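Local coordinates for putative drug/sodium antiporter (Escherichia coli, PDB 4Z3N), which is a MATE-family membrane transporter of the genotoxin colibactin, probably working as an antiporter, at residues I124-L129 and L160-I165. Residues are numbered along the deposited sequence; the frame is centred on the assembly and turned at random.
Sequences IVITVL and LTVFSI
V162 meets two consecutive residues of the facing helix, I126 and T127, and these are the only residue pairs between 124-129 and 160-165 that come within 4.5 Å. Its CG2 lies 4.2 Å from CG2 of I126, a methyl-to-methyl approach of branched side chains. The second touch is made by the methyl of T127, which comes against the CB-CG2 side of the valine: T127 CG2 is 4.2 Å from V162 CB and equally far from V162 CG2. These distances are those of ordinary van der Waals contact, no hydrogen bond crosses between the segments, and the summed buried surface is just 137 Å². T127 and V162 are also the closest pair by backbone, with 7.3 Å between their CA atoms.

Torsions explain which branches meet. In I126, CG2 is anti to the backbone N (chi1 -67° for CG1), and this short branch makes the nearest approach, lying over both methyls of V162. CD1, at the end of the longer arm, is slightly farther out, 4.5 Å from CG1 of V162. In T127, chi1 of 44° sets OG1 between the backbone N and the carbonyl carbon; the hydroxyl hydrogen-bonds to O of A123, one turn earlier, and its polar end is thereby satisfied within its own helix while the methyl is presented to V162.

Further out, A123 also touches V162, extending the same helix face by one turn, and L81 of helix 75-101 packs on the valine. I126 in turn rests on I84 of that helix, so three helices converge around buried V162. Two predicted transmembrane helices thus pack through the methyl groups of beta-branched residues within the first MatE family region, as in the all-helical membrane bundle of MATE transporters.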
loop_
_atom_site.group_PDB
_atom_site.type_symbol
_atom_site.label_atom_id
_atom_site.label_comp_id
_atom_site.label_asym_id
_atom_site.label_seq_id
_atom_site.Cartn_x
_atom_site.Cartn_y
_atom_site.Cartn_z
ATOM N N ILE A 124 1.127 19.312 -9.787
ATOM C CA ILE A 124 1.458 20.735 -9.698
ATOM C C ILE A 124 1.675 21.221 -8.256
ATOM O O ILE A 124 2.704 21.805 -7.934
ATOM C CB ILE A 124 0.356 21.604 -10.328
ATOM C CG1 ILE A 124 0.195 21.290 -11.816
ATOM C CG2 ILE A 124 0.654 23.073 -10.104
ATOM C CD1 ILE A 124 -0.963 22.044 -12.478
ATOM N N VAL A 125 0.690 21.012 -7.396
ATOM C CA VAL A 125 0.829 21.411 -6.005
ATOM C C VAL A 125 2.081 20.780 -5.374
ATOM O O VAL A 125 2.807 21.432 -4.634
ATOM C CB VAL A 125 -0.435 21.027 -5.185
ATOM C CG1 VAL A 125 -0.284 21.450 -3.723
ATOM C CG2 VAL A 125 -1.677 21.657 -5.809
ATOM N N ILE A 126 2.344 19.517 -5.691
ATOM C CA ILE A 126 3.480 18.809 -5.104
ATOM C C ILE A 126 4.848 19.276 -5.649
ATOM O O ILE A 126 5.816 19.371 -4.895
ATOM C CB ILE A 126 3.347 17.278 -5.311
ATOM C CG1 ILE A 126 2.162 16.731 -4.518
ATOM C CG2 ILE A 126 4.623 16.564 -4.877
ATOM C CD1 ILE A 126 1.938 15.233 -4.714
ATOM N N THR A 127 4.928 19.552 -6.952
ATOM C CA THR A 127 6.160 20.060 -7.558
ATOM C C THR A 127 6.421 21.515 -7.160
ATOM O O THR A 127 7.569 21.939 -7.008
ATOM C CB THR A 127 6.146 19.971 -9.112
ATOM O OG1 THR A 127 4.882 20.407 -9.619
ATOM C CG2 THR A 127 6.396 18.550 -9.591
ATOM N N VAL A 128 5.360 22.288 -7.002
ATOM C CA VAL A 128 5.523 23.693 -6.684
ATOM C C VAL A 128 5.882 23.909 -5.214
ATOM O O VAL A 128 6.833 24.621 -4.907
ATOM C CB VAL A 128 4.260 24.473 -7.048
ATOM C CG1 VAL A 128 4.429 25.945 -6.702
ATOM C CG2 VAL A 128 3.980 24.300 -8.523
ATOM N N LEU A 129 5.129 23.290 -4.312
ATOM C CA LEU A 129 5.483 23.301 -2.899
ATOM C C LEU A 129 6.734 22.478 -2.660
ATOM O O LEU A 129 7.470 22.713 -1.701
ATOM C CB LEU A 129 4.344 22.760 -2.040
ATOM C CG LEU A 129 3.365 23.830 -1.575
ATOM C CD1 LEU A 129 2.640 24.425 -2.777
ATOM C CD2 LEU A 129 2.385 23.243 -0.583
ATOM N N LEU A 160 10.684 15.590 -10.682
ATOM C CA LEU A 160 10.438 15.457 -12.108
ATOM C C LEU A 160 9.659 14.182 -12.432
ATOM O O LEU A 160 9.192 14.005 -13.540
ATOM C CB LEU A 160 11.758 15.491 -12.888
ATOM C CG LEU A 160 12.516 16.826 -12.885
ATOM C CD1 LEU A 160 13.745 16.705 -13.756
ATOM C CD2 LEU A 160 11.656 17.984 -13.333
ATOM N N THR A 161 9.543 13.291 -11.461
ATOM C CA THR A 161 8.850 12.035 -11.658
ATOM C C THR A 161 7.371 12.050 -11.223
ATOM O O THR A 161 6.626 11.126 -11.527
ATOM C CB THR A 161 9.571 10.919 -10.898
ATOM O OG1 THR A 161 9.305 11.063 -9.495
ATOM C CG2 THR A 161 11.067 10.996 -11.159
ATOM N N VAL A 162 6.950 13.110 -10.542
ATOM C CA VAL A 162 5.634 13.162 -9.900
ATOM C C VAL A 162 4.414 12.939 -10.822
ATOM O O VAL A 162 3.588 12.062 -10.556
ATOM C CB VAL A 162 5.459 14.510 -9.177
ATOM C CG1 VAL A 162 4.021 14.671 -8.642
ATOM C CG2 VAL A 162 6.477 14.629 -8.062
ATOM N N PHE A 163 4.292 13.731 -11.883
ATOM C CA PHE A 163 3.156 13.610 -12.779
ATOM C C PHE A 163 3.084 12.208 -13.380
ATOM O O PHE A 163 2.002 11.641 -13.519
ATOM C CB PHE A 163 3.214 14.669 -13.881
ATOM C CG PHE A 163 2.014 14.666 -14.794
ATOM C CD1 PHE A 163 0.722 14.654 -14.271
ATOM C CD2 PHE A 163 2.175 14.697 -16.179
ATOM C CE1 PHE A 163 -0.380 14.665 -15.099
ATOM C CE2 PHE A 163 1.074 14.709 -17.022
ATOM C CZ PHE A 163 -0.207 14.691 -16.478
ATOM N N SER A 164 4.233 11.633 -13.701
ATOM C CA SER A 164 4.269 10.311 -14.314
ATOM C C SER A 164 3.804 9.251 -13.319
ATOM O O SER A 164 3.052 8.336 -13.679
ATOM C CB SER A 164 5.679 9.994 -14.827
ATOM O OG SER A 164 6.380 11.192 -15.153
ATOM N N ILE A 165 4.245 9.384 -12.072
ATOM C CA ILE A 165 3.789 8.512 -10.997
ATOM C C ILE A 165 2.271 8.644 -10.758
ATOM O O ILE A 165 1.561 7.640 -10.610
ATOM C CB ILE A 165 4.528 8.808 -9.667
ATOM C CG1 ILE A 165 6.046 8.753 -9.857
ATOM C CG2 ILE A 165 4.076 7.850 -8.574
ATOM C CD1 ILE A 165 6.529 7.496 -10.573
#